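Local coordinates for protein BCAM1869 (Burkholderia cenocepacia, PDB 4O2H) that is an RsaM homolog that self-associates and probably acts as a transcriptional regulator in quorum sensing, at residues A55-Y60 against W80-A85; D34-G39 against E62-A67. One frame throughout, in Å; residues are numbered along the deposited sequence.

Contact 1. Residues A55-Y60 against W80-A85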
loop_
_atom_site.group_PDB
_atom_site.type_symbol
_atom_site.label_atom_id
_atom_site.label_comp_id
_atom_site.label_asym_id
_atom_site.label_seq_id
_atom_site.Cartn_x
_atom_site.Cartn_y
_atom_site.Cartn_z
ATOM N N ALA A 55 -3.393 8.937 -18.502
ATOM C CA ALA A 55 -2.329 8.734 -17.521
ATOM C C ALA A 55 -1.144 7.990 -18.123
ATOM O O ALA A 55 -1.311 7.009 -18.845
ATOM C CB ALA A 55 -2.857 7.987 -16.304
ATOM N N ARG A 56 0.057 8.477 -17.816
ATOM C CA ARG A 56 1.318 7.859 -18.226
ATOM C C ARG A 56 1.639 6.672 -17.319
ATOM O O ARG A 56 2.075 5.631 -17.792
ATOM C CB ARG A 56 2.440 8.893 -18.112
ATOM C CG ARG A 56 2.792 9.564 -19.413
ATOM C CD ARG A 56 3.687 10.756 -19.129
ATOM N NE ARG A 56 4.986 10.343 -18.604
ATOM C CZ ARG A 56 5.803 11.156 -17.951
ATOM N NH1 ARG A 56 5.466 12.424 -17.748
ATOM N NH2 ARG A 56 6.961 10.706 -17.481
ATOM N N LEU A 57 1.480 6.880 -15.991
ATOM C CA LEU A 57 1.725 5.891 -14.944
ATOM C C LEU A 57 0.643 5.987 -13.881
ATOM O O LEU A 57 0.058 7.061 -13.692
ATOM C CB LEU A 57 3.094 6.121 -14.251
ATOM C CG LEU A 57 4.405 6.078 -15.027
ATOM C CD1 LEU A 57 5.536 6.604 -14.134
ATOM C CD2 LEU A 57 4.742 4.635 -15.503
ATOM N N ALA A 58 0.440 4.895 -13.133
ATOM C CA ALA A 58 -0.454 4.862 -12.007
ATOM C C ALA A 58 0.098 3.917 -10.980
ATOM O O ALA A 58 0.750 2.925 -11.328
ATOM C CB ALA A 58 -1.845 4.434 -12.436
ATOM N N GLY A 59 -0.208 4.181 -9.716
ATOM C CA GLY A 59 0.258 3.302 -8.661
ATOM C C GLY A 59 -0.230 3.697 -7.301
ATOM O O GLY A 59 -1.110 4.552 -7.155
ATOM N N TYR A 60 0.408 3.092 -6.310
ATOM C CA TYR A 60 0.166 3.250 -4.898
ATOM C C TYR A 60 1.352 3.977 -4.252
ATOM O O TYR A 60 2.458 4.035 -4.803
ATOM C CB TYR A 60 -0.066 1.858 -4.244
ATOM C CG TYR A 60 1.217 1.096 -3.962
ATOM C CD1 TYR A 60 1.931 1.302 -2.781
ATOM C CD2 TYR A 60 1.740 0.194 -4.892
ATOM C CE1 TYR A 60 3.139 0.649 -2.539
ATOM C CE2 TYR A 60 2.928 -0.500 -4.639
ATOM C CZ TYR A 60 3.642 -0.236 -3.478
ATOM O OH TYR A 60 4.834 -0.868 -3.217
ATOM N N TRP A 80 -2.286 7.046 -7.023
ATOM C CA TRP A 80 -1.933 8.242 -7.805
ATOM C C TRP A 80 -1.830 7.899 -9.290
ATOM O O TRP A 80 -1.765 6.744 -9.655
ATOM C CB TRP A 80 -0.608 8.862 -7.305
ATOM C CG TRP A 80 0.520 7.866 -7.337
ATOM C CD1 TRP A 80 0.914 7.052 -6.316
ATOM C CD2 TRP A 80 1.299 7.476 -8.486
ATOM N NE1 TRP A 80 1.890 6.190 -6.748
ATOM C CE2 TRP A 80 2.142 6.423 -8.080
ATOM C CE3 TRP A 80 1.382 7.936 -9.823
ATOM C CZ2 TRP A 80 3.026 5.788 -8.965
ATOM C CZ3 TRP A 80 2.258 7.308 -10.696
ATOM C CH2 TRP A 80 3.074 6.254 -10.267
ATOM N N TYR A 81 -1.798 8.909 -10.130
ATOM C CA TYR A 81 -1.542 8.769 -11.542
ATOM C C TYR A 81 -0.743 9.961 -11.974
ATOM O O TYR A 81 -0.834 11.049 -11.386
ATOM C CB TYR A 81 -2.787 8.517 -12.431
ATOM C CG TYR A 81 -3.819 9.619 -12.521
ATOM C CD1 TYR A 81 -3.727 10.608 -13.494
ATOM C CD2 TYR A 81 -4.947 9.614 -11.702
ATOM C CE1 TYR A 81 -4.688 11.611 -13.602
ATOM C CE2 TYR A 81 -5.926 10.603 -11.810
ATOM C CZ TYR A 81 -5.790 11.601 -12.762
ATOM O OH TYR A 81 -6.754 12.569 -12.889
ATOM N N LEU A 82 0.066 9.740 -12.996
ATOM C CA LEU A 82 0.874 10.771 -13.583
ATOM C C LEU A 82 0.254 11.137 -14.932
ATOM O O LEU A 82 0.213 10.297 -15.832
ATOM C CB LEU A 82 2.330 10.259 -13.712
ATOM C CG LEU A 82 3.303 11.123 -14.522
ATOM C CD1 LEU A 82 3.502 12.483 -13.849
ATOM C CD2 LEU A 82 4.587 10.399 -14.691
ATOM N N GLU A 83 -0.243 12.392 -15.067
ATOM C CA GLU A 83 -0.847 12.877 -16.308
ATOM C C GLU A 83 0.187 12.970 -17.406
ATOM O O GLU A 83 1.332 13.356 -17.144
ATOM C CB GLU A 83 -1.517 14.238 -16.129
ATOM C CG GLU A 83 -2.861 14.183 -15.431
ATOM C CD GLU A 83 -3.871 15.176 -15.972
ATOM O OE1 GLU A 83 -3.451 16.289 -16.371
ATOM O OE2 GLU A 83 -5.076 14.831 -16.020
ATOM N N ARG A 84 -0.198 12.564 -18.617
ATOM C CA ARG A 84 0.675 12.613 -19.769
ATOM C C ARG A 84 0.917 14.082 -20.190
ATOM O O ARG A 84 2.068 14.499 -20.336
ATOM C CB ARG A 84 0.064 11.791 -20.919
ATOM C CG ARG A 84 1.012 11.487 -22.079
ATOM C CD ARG A 84 0.368 10.644 -23.188
ATOM N NE ARG A 84 -0.464 9.560 -22.652
ATOM C CZ ARG A 84 -0.020 8.363 -22.275
ATOM N NH1 ARG A 84 1.267 8.052 -22.410
ATOM N NH2 ARG A 84 -0.859 7.461 -21.774
ATOM N N ALA A 85 -0.172 14.862 -20.306
ATOM C CA ALA A 85 -0.189 16.238 -20.809
ATOM C C ALA A 85 0.718 17.198 -20.050
ATOM O O ALA A 85 1.598 17.835 -20.641
ATOM C CB ALA A 85 -1.615 16.786 -20.797
#
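Strand 57-60 runs antiparallel to strand 80-83 at 161°, pairing Ala58 with Tyr81 as a non-hydrogen-bonded pair and Gly59 with Trp80 as a hydrogen-bonded one. Gly59 and Trp80 exchange two backbone bonds, Gly59 N to Trp80 O at 3.0 Å and Trp80 N to Gly59 O at 2.8 Å. Where the chain turns a corner at Arg56, the backbone N of that residue still reaches Leu82 O, at 2.7 Å. Trp80 lays its indole across the opposite strand. With CG held between the backbone N and the carbonyl carbon (chi1 56°), the ring folds back over Gly59, whose CA lies 4.1 Å from the centroid of the five-membered ring in a CH-pi contact. The indole N-H then points in its ring plane at Tyr60 O, NE1 to O 3.0 Å, meeting that carbonyl from above its plane. At the far rim of the indole, CZ3 touches Leu57 CB. Further along this face, Leu82 CD2 sits centrally over the Arg56 guanidinium, 3.6 Å from CZ, and also meets Leu57 CD1. Ala58 and Tyr81 project from the other face, beneath helix 42-50. At the exposed end, Arg84 bends so that one guanidinium face lies over Arg56 CG, while its NE forms a salt bridge with Asp54. Helix 128-138 packs on Trp80. Beyond the backbone bonds, the hairpin is tied by an indole that covers a glycine and places its own buried N-H on the partner backbone; at the exposed end the arginines touch their neighbours through guanidinium faces as well as methylenes.

Contact 2. Residues D34-G39 against E62-A67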
loop_
_atom_site.group_PDB
_atom_site.type_symbol
_atom_site.label_atom_id
_atom_site.label_comp_id
_atom_site.label_asym_id
_atom_site.label_seq_id
_atom_site.Cartn_x
_atom_site.Cartn_y
_atom_site.Cartn_z
ATOM N N ASP A 34 6.269 10.966 6.347
ATOM C CA ASP A 34 7.432 10.486 5.623
ATOM C C ASP A 34 7.003 9.430 4.649
ATOM O O ASP A 34 6.088 8.666 4.952
ATOM C CB ASP A 34 8.464 9.895 6.596
ATOM C CG ASP A 34 8.927 10.857 7.665
ATOM O OD1 ASP A 34 9.231 12.027 7.323
ATOM O OD2 ASP A 34 9.004 10.435 8.851
ATOM N N HIS A 35 7.634 9.404 3.473
ATOM C CA HIS A 35 7.383 8.406 2.437
ATOM C C HIS A 35 7.932 7.065 2.916
ATOM O O HIS A 35 9.044 7.008 3.414
ATOM C CB HIS A 35 8.030 8.814 1.089
ATOM C CG HIS A 35 8.057 7.703 0.074
ATOM N ND1 HIS A 35 9.081 6.768 0.055
ATOM C CD2 HIS A 35 7.146 7.365 -0.865
ATOM C CE1 HIS A 35 8.780 5.927 -0.917
ATOM N NE2 HIS A 35 7.637 6.255 -1.511
ATOM N N VAL A 36 7.175 5.989 2.698
ATOM C CA VAL A 36 7.547 4.626 3.098
ATOM C C VAL A 36 7.715 3.795 1.833
ATOM O O VAL A 36 8.741 3.149 1.669
ATOM C CB VAL A 36 6.487 4.021 4.064
ATOM C CG1 VAL A 36 6.852 2.611 4.514
ATOM C CG2 VAL A 36 6.252 4.922 5.286
ATOM N N ALA A 37 6.710 3.793 0.938
ATOM C CA ALA A 37 6.783 2.969 -0.268
ATOM C C ALA A 37 5.851 3.468 -1.331
ATOM O O ALA A 37 4.829 4.059 -1.055
ATOM C CB ALA A 37 6.481 1.492 0.052
ATOM N N SER A 38 6.249 3.252 -2.567
ATOM C CA SER A 38 5.527 3.612 -3.775
ATOM C C SER A 38 5.801 2.525 -4.799
ATOM O O SER A 38 6.859 1.909 -4.771
ATOM C CB SER A 38 5.973 4.981 -4.281
ATOM O OG SER A 38 5.673 6.042 -3.387
ATOM N N GLY A 39 4.840 2.266 -5.658
ATOM C CA GLY A 39 4.988 1.289 -6.719
ATOM C C GLY A 39 3.983 1.514 -7.812
ATOM O O GLY A 39 3.034 2.285 -7.652
ATOM N N GLU A 62 2.503 4.779 0.140
ATOM C CA GLU A 62 2.348 4.598 1.577
ATOM C C GLU A 62 3.286 5.544 2.327
ATOM O O GLU A 62 4.468 5.597 2.023
ATOM C CB GLU A 62 2.618 3.131 1.989
ATOM C CG GLU A 62 1.499 2.187 1.578
ATOM C CD GLU A 62 0.092 2.548 2.043
ATOM O OE1 GLU A 62 -0.084 3.292 3.040
ATOM O OE2 GLU A 62 -0.847 2.023 1.412
ATOM N N TRP A 63 2.721 6.317 3.266
ATOM C CA TRP A 63 3.389 7.345 4.060
ATOM C C TRP A 63 3.046 7.120 5.534
ATOM O O TRP A 63 2.045 6.470 5.848
ATOM C CB TRP A 63 2.941 8.769 3.583
ATOM C CG TRP A 63 3.466 9.164 2.213
ATOM C CD1 TRP A 63 3.329 8.469 1.045
ATOM C CD2 TRP A 63 4.322 10.283 1.918
ATOM N NE1 TRP A 63 4.022 9.091 0.037
ATOM C CE2 TRP A 63 4.637 10.217 0.543
ATOM C CE3 TRP A 63 4.808 11.367 2.676
ATOM C CZ2 TRP A 63 5.392 11.213 -0.105
ATOM C CZ3 TRP A 63 5.594 12.338 2.044
ATOM C CH2 TRP A 63 5.901 12.242 0.678
ATOM N N HIS A 64 3.908 7.575 6.436
ATOM C CA HIS A 64 3.624 7.368 7.855
ATOM C C HIS A 64 4.289 8.445 8.719
ATOM O O HIS A 64 5.188 9.166 8.283
ATOM C CB HIS A 64 3.985 5.913 8.330
ATOM C CG HIS A 64 5.451 5.582 8.518
ATOM N ND1 HIS A 64 5.855 4.297 8.913
ATOM C CD2 HIS A 64 6.563 6.350 8.353
ATOM C CE1 HIS A 64 7.180 4.330 8.961
ATOM N NE2 HIS A 64 7.657 5.544 8.645
ATOM N N ARG A 65 3.785 8.574 9.934
ATOM C CA ARG A 65 4.348 9.397 11.000
ATOM C C ARG A 65 4.622 8.444 12.103
ATOM O O ARG A 65 3.680 7.796 12.610
ATOM C CB ARG A 65 3.463 10.558 11.453
ATOM C CG ARG A 65 4.180 11.318 12.575
ATOM C CD ARG A 65 3.304 12.231 13.388
ATOM N NE ARG A 65 2.180 11.560 14.038
ATOM C CZ ARG A 65 1.234 12.213 14.697
ATOM N NH1 ARG A 65 1.280 13.534 14.802
ATOM N NH2 ARG A 65 0.243 11.556 15.266
ATOM N N THR A 66 5.918 8.295 12.431
ATOM C CA THR A 66 6.370 7.334 13.438
ATOM C C THR A 66 5.851 7.712 14.850
ATOM O O THR A 66 5.616 8.897 15.143
ATOM C CB THR A 66 7.908 7.186 13.415
ATOM O OG1 THR A 66 8.503 8.446 13.687
ATOM C CG2 THR A 66 8.442 6.636 12.090
ATOM N N ALA A 67 5.632 6.677 15.691
ATOM C CA ALA A 67 5.151 6.849 17.052
ATOM C C ALA A 67 6.272 7.370 17.960
ATOM O O ALA A 67 7.450 7.133 17.693
ATOM C CB ALA A 67 4.596 5.528 17.587
#
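Val36 and His64 meet across the strands with a methyl set squarely on an imidazole: CG2 of Val36 lies 3.4 Å from the centroid of the His64 ring, 13° off its normal. His64 CG sits between its backbone N and carbonyl carbon (chi1 75°), which brings the ring back toward the other strand and against that methyl. On the other face His35 and Trp63 form an offset edge-to-face pair with planes at 87°, the imidazole edge, led by CD2, turned to the pyrrole part of the indole. That indole also covers the backbone, since His35 CA stands 3.8 Å from the centroid of the Trp63 five-membered ring. Beneath these side chains the antiparallel strands carry a classic beta bulge, in which Val36 and Ala37 both face Glu62. Glu62 O accepts from Val36 N at 2.8 Å and from Ala37 N at 3.1 Å, and Glu62 N returns a bond to Ala37 O at 2.7 Å. A second shell fixes the rings. His35 NE2 shares a 2.7 Å hydrogen bond with Ser38 OG, Trp63 NE1 bonds Thr61, and His64 ND1 bonds Tyr73. Glu62 sends its carboxylate away to a salt bridge with Arg97. The bulge thus gathers two N-H groups on one carbonyl, while each ring takes a polar bond at a nitrogen on its rim as a face or edge packs across the strands, which probably limits its rotation.

In the fold
Both contacts use strand 55-65 of the four-stranded antiparallel sheet, at successive places: contact 1 pairs its early part with strand 74-83, contact 2 its later part with strand 34-40. Their centres are about 19 Å apart, yet they touch where Tyr60 N probably bonds Gly39 O. The centre of contact 2 lies about 8 Å from the centre of the chain and that of contact 1 about 17 Å, but each is only partly buried. Helix 128-138 covers a tryptophan in both. Contact 1 runs out to arginines at the exposed end of its hairpin and reaches the second subunit through Tyr60; contact 2 has histidines around a bulge and meets that subunit at several residues, Val36 and Ala37 among them.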